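Local coordinates for protein 3-methyladenine dna-glycosylase (Archaeoglobus fulgidus, PDB 2JHN) that belongs to the helix-hairpin-helix superfamily of base excision DNA repair glycosylases and carries an N-terminal domain of TATA-box-binding-protein-like type, at residues K102-G107 with F282-F287. The protein carries 1 engineered substitution. Residues are numbered along the deposited sequence; the frame is centred on the assembly and turned at random.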
ATOM      1  N   LYS A 102     -10.644 -11.481  11.413  1.00 16.93           N
ATOM      2  CA  LYS A 102     -11.651 -11.357  10.368  1.00 19.54           C
ATOM      3  C   LYS A 102     -12.902 -10.663  10.884  1.00 20.11           C
ATOM      4  O   LYS A 102     -13.450  -9.805  10.207  1.00 20.71           O
ATOM      5  CB  LYS A 102     -12.043 -12.719   9.800  1.00 19.42           C
ATOM      6  CG  LYS A 102     -13.156 -12.640   8.721  1.00 20.03           C
ATOM      7  CD  LYS A 102     -13.588 -14.029   8.217  1.00 22.38           C
ATOM      8  CE  LYS A 102     -14.353 -14.823   9.269  1.00 27.37           C
ATOM      9  NZ  LYS A 102     -15.841 -14.658   9.147  1.00 28.50           N
ATOM     10  N   ASN A 103     -13.353 -11.039  12.085  1.00 20.27           N
ATOM     11  CA  ASN A 103     -14.565 -10.460  12.655  1.00 20.88           C
ATOM     12  C   ASN A 103     -14.382  -9.015  13.129  1.00 20.20           C
ATOM     13  O   ASN A 103     -15.279  -8.185  12.925  1.00 20.80           O
ATOM     14  CB  ASN A 103     -15.131 -11.367  13.756  1.00 21.31           C
ATOM     15  CG  ASN A 103     -15.749 -12.666  13.184  1.00 25.18           C
ATOM     16  OD1 ASN A 103     -16.302 -12.673  12.079  1.00 30.56           O
ATOM     17  ND2 ASN A 103     -15.646 -13.755  13.930  1.00 27.57           N
ATOM     18  N   ARG A 104     -13.221  -8.708  13.709  1.00 18.96           N
ATOM     19  CA  ARG A 104     -12.910  -7.347  14.130  1.00 18.86           C
ATOM     20  C   ARG A 104     -12.942  -6.388  12.935  1.00 18.22           C
ATOM     21  O   ARG A 104     -13.447  -5.276  13.062  1.00 18.15           O
ATOM     22  CB  ARG A 104     -11.565  -7.255  14.871  1.00 19.17           C
ATOM     23  CG  ARG A 104     -11.225  -5.824  15.352  1.00 19.19           C
ATOM     24  CD  ARG A 104     -10.065  -5.767  16.356  1.00 21.95           C
ATOM     25  NE  ARG A 104     -10.415  -6.379  17.643  1.00 26.69           N
ATOM     26  CZ  ARG A 104     -11.025  -5.734  18.637  1.00 28.94           C
ATOM     27  NH1 ARG A 104     -11.367  -4.449  18.504  1.00 28.17           N
ATOM     28  NH2 ARG A 104     -11.321  -6.385  19.760  1.00 29.96           N
ATOM     29  N   PHE A 105     -12.402  -6.824  11.785  1.00 16.38           N
ATOM     30  CA  PHE A 105     -12.379  -5.969  10.587  1.00 16.01           C
ATOM     31  C   PHE A 105     -13.247  -6.558   9.460  1.00 16.56           C
ATOM     32  O   PHE A 105     -12.867  -6.567   8.280  1.00 14.80           O
ATOM     33  CB  PHE A 105     -10.925  -5.685  10.156  1.00 15.92           C
ATOM     34  CG  PHE A 105     -10.080  -5.097  11.261  1.00 14.87           C
ATOM     35  CD1 PHE A 105     -10.293  -3.777  11.712  1.00 13.64           C
ATOM     36  CD2 PHE A 105      -9.107  -5.873  11.904  1.00 12.99           C
ATOM     37  CE1 PHE A 105      -9.523  -3.241  12.760  1.00 13.92           C
ATOM     38  CE2 PHE A 105      -8.325  -5.351  12.940  1.00 12.42           C
ATOM     39  CZ  PHE A 105      -8.521  -4.032  13.383  1.00 13.63           C
ATOM     40  N   TYR A 106     -14.446  -7.009   9.820  1.00 16.97           N
ATOM     41  CA  TYR A 106     -15.253  -7.765   8.857  1.00 16.69           C
ATOM     42  C   TYR A 106     -15.675  -6.926   7.653  1.00 16.73           C
ATOM     43  O   TYR A 106     -16.170  -5.816   7.818  1.00 15.09           O
ATOM     44  CB  TYR A 106     -16.493  -8.444   9.489  1.00 19.72           C
ATOM     45  CG  TYR A 106     -17.176  -9.290   8.422  1.00 22.13           C
ATOM     46  CD1 TYR A 106     -16.609 -10.507   7.998  1.00 24.33           C
ATOM     47  CD2 TYR A 106     -18.331  -8.826   7.765  1.00 25.78           C
ATOM     48  CE1 TYR A 106     -17.206 -11.271   6.983  1.00 25.81           C
ATOM     49  CE2 TYR A 106     -18.937  -9.586   6.729  1.00 26.69           C
ATOM     50  CZ  TYR A 106     -18.366 -10.800   6.356  1.00 26.20           C
ATOM     51  OH  TYR A 106     -18.953 -11.544   5.356  1.00 26.79           O
ATOM     52  N   GLY A 107     -15.459  -7.454   6.446  1.00 14.29           N
ATOM     53  CA  GLY A 107     -15.819  -6.734   5.222  1.00 14.22           C
ATOM     54  C   GLY A 107     -14.636  -6.023   4.597  1.00 13.47           C
ATOM     55  O   GLY A 107     -14.750  -5.458   3.503  1.00 14.52           O
ATOM     56  N   PHE A 282      -1.669  -5.173  10.177  1.00 13.07           N
ATOM     57  CA  PHE A 282      -1.431  -3.719  10.231  1.00 13.08           C
ATOM     58  C   PHE A 282      -2.615  -3.016  10.914  1.00 13.37           C
ATOM     59  O   PHE A 282      -2.421  -2.146  11.761  1.00 13.82           O
ATOM     60  CB  PHE A 282      -1.257  -3.096   8.838  1.00 13.38           C
ATOM     61  CG  PHE A 282       0.047  -3.455   8.135  1.00 13.05           C
ATOM     62  CD1 PHE A 282       1.246  -3.640   8.843  1.00 15.40           C
ATOM     63  CD2 PHE A 282       0.056  -3.569   6.753  1.00 15.95           C
ATOM     64  CE1 PHE A 282       2.461  -3.963   8.133  1.00 16.76           C
ATOM     65  CE2 PHE A 282       1.231  -3.872   6.044  1.00 16.80           C
ATOM     66  CZ  PHE A 282       2.432  -4.075   6.752  1.00 13.98           C
ATOM     67  N   LEU A 283      -3.836  -3.373  10.528  1.00 13.74           N
ATOM     68  CA  LEU A 283      -5.017  -2.760  11.152  1.00 14.40           C
ATOM     69  C   LEU A 283      -5.040  -3.038  12.667  1.00 15.17           C
ATOM     70  O   LEU A 283      -5.332  -2.156  13.453  1.00 15.37           O
ATOM     71  CB  LEU A 283      -6.301  -3.283  10.513  1.00 14.67           C
ATOM     72  CG  LEU A 283      -6.582  -2.862   9.073  1.00 14.18           C
ATOM     73  CD1 LEU A 283      -7.679  -3.737   8.490  1.00 14.79           C
ATOM     74  CD2 LEU A 283      -6.940  -1.384   9.044  1.00 14.30           C
ATOM     75  N   TYR A 284      -4.753  -4.283  13.037  1.00 15.74           N
ATOM     76  CA  TYR A 284      -4.737  -4.761  14.430  1.00 17.26           C
ATOM     77  C   TYR A 284      -3.704  -3.998  15.241  1.00 17.87           C
ATOM     78  O   TYR A 284      -3.985  -3.508  16.344  1.00 18.29           O
ATOM     79  CB  TYR A 284      -4.421  -6.259  14.440  1.00 17.65           C
ATOM     80  CG  TYR A 284      -4.660  -6.932  15.762  1.00 19.90           C
ATOM     81  CD1 TYR A 284      -5.952  -7.139  16.229  1.00 21.94           C
ATOM     82  CD2 TYR A 284      -3.605  -7.371  16.535  1.00 21.36           C
ATOM     83  CE1 TYR A 284      -6.176  -7.762  17.434  1.00 23.87           C
ATOM     84  CE2 TYR A 284      -3.819  -8.005  17.748  1.00 22.90           C
ATOM     85  CZ  TYR A 284      -5.109  -8.195  18.187  1.00 22.76           C
ATOM     86  OH  TYR A 284      -5.336  -8.804  19.394  1.00 25.12           O
ATOM     87  N   ASP A 285      -2.506  -3.875  14.683  1.00 18.97           N
ATOM     88  CA  ASP A 285      -1.446  -3.107  15.330  1.00 20.29           C
ATOM     89  C   ASP A 285      -1.795  -1.622  15.486  1.00 21.15           C
ATOM     90  O   ASP A 285      -1.475  -1.012  16.518  1.00 20.51           O
ATOM     91  CB  ASP A 285      -0.127  -3.251  14.570  1.00 20.70           C
ATOM     92  CG  ASP A 285       1.048  -2.571  15.303  1.00 22.21           C
ATOM     93  OD1 ASP A 285       1.311  -2.905  16.501  1.00 24.00           O
ATOM     94  OD2 ASP A 285       1.692  -1.705  14.668  1.00 21.98           O
ATOM     95  N   ARG A 286      -2.440  -1.044  14.477  1.00 21.21           N
ATOM     96  CA  ARG A 286      -2.804   0.376  14.508  1.00 23.70           C
ATOM     97  C   ARG A 286      -4.010   0.622  15.425  1.00 25.43           C
ATOM     98  O   ARG A 286      -4.042   1.643  16.131  1.00 26.10           O
ATOM     99  CB  ARG A 286      -3.168   0.886  13.115  1.00 23.23           C
ATOM    100  CG  ARG A 286      -2.008   1.064  12.137  1.00 25.83           C
ATOM    101  CD  ARG A 286      -2.573   1.513  10.786  1.00 29.33           C
ATOM    102  NE  ARG A 286      -1.671   1.342   9.637  1.00 30.48           N
ATOM    103  CZ  ARG A 286      -2.120   1.291   8.388  1.00 30.61           C
ATOM    104  NH1 ARG A 286      -3.434   1.382   8.176  1.00 27.81           N
ATOM    105  NH2 ARG A 286      -1.275   1.151   7.367  1.00 29.67           N
ATOM    106  N   PHE A 287      -4.978  -0.303  15.400  1.00 27.11           N
ATOM    107  CA  PHE A 287      -6.325  -0.078  15.976  1.00 29.66           C
ATOM    108  C   PHE A 287      -6.696  -0.891  17.219  1.00 31.94           C
ATOM    109  O   PHE A 287      -7.768  -0.687  17.813  1.00 32.35           O
ATOM    110  CB  PHE A 287      -7.412  -0.281  14.919  1.00 28.89           C
ATOM    111  CG  PHE A 287      -7.409   0.765  13.850  1.00 28.68           C
ATOM    112  CD1 PHE A 287      -7.380   2.118  14.183  1.00 29.28           C
ATOM    113  CD2 PHE A 287      -7.438   0.403  12.514  1.00 30.15           C
ATOM    114  CE1 PHE A 287      -7.381   3.101  13.196  1.00 30.40           C
ATOM    115  CE2 PHE A 287      -7.437   1.375  11.511  1.00 30.24           C
ATOM    116  CZ  PHE A 287      -7.410   2.725  11.852  1.00 30.86           C
TER
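Phe-105 lays one face of its ring on Leu-283, whose CB sits 3.7 Å from the ring centroid and 13° off the normal, a CH-pi contact. The two side chains run past each other in opposite directions, and Leu-283 CD1 reaches back to Phe-105 CG at 3.9 Å. Arg-104 CG lies 3.7 Å above the centre of the opposite face, so the ring lies between Leu-283 CB and the aliphatic part of Arg-104. The ring's far end meets the helix backbone: Phe-105 CZ is 3.7 Å from Leu-283 C, and CB of Phe-287 approaches the ring edge, near its plane. No hydrogen bond joins the segments. Here the C-terminal end of helix 96-104 packs against the last turn of helix 274-287, in the helical part of the chain, consistent with the helix-rich HhH-GPD glycosylase fold. Phe-105 is the first residue beyond helical geometry, and chi1 of -55°, with CG anti to the carbonyl carbon, carries its ring across to the other helix. Arg-104 CD comes to the edge of the Tyr-284 ring, 4.3 Å from Tyr-284 CD1, while its guanidinium makes a cation-pi contact with Phe-288. Further out, Tyr-284 packs on Ala-246 and Leu-250 of helix 241-251, and Leu-283 touches Phe-18 and Phe-108.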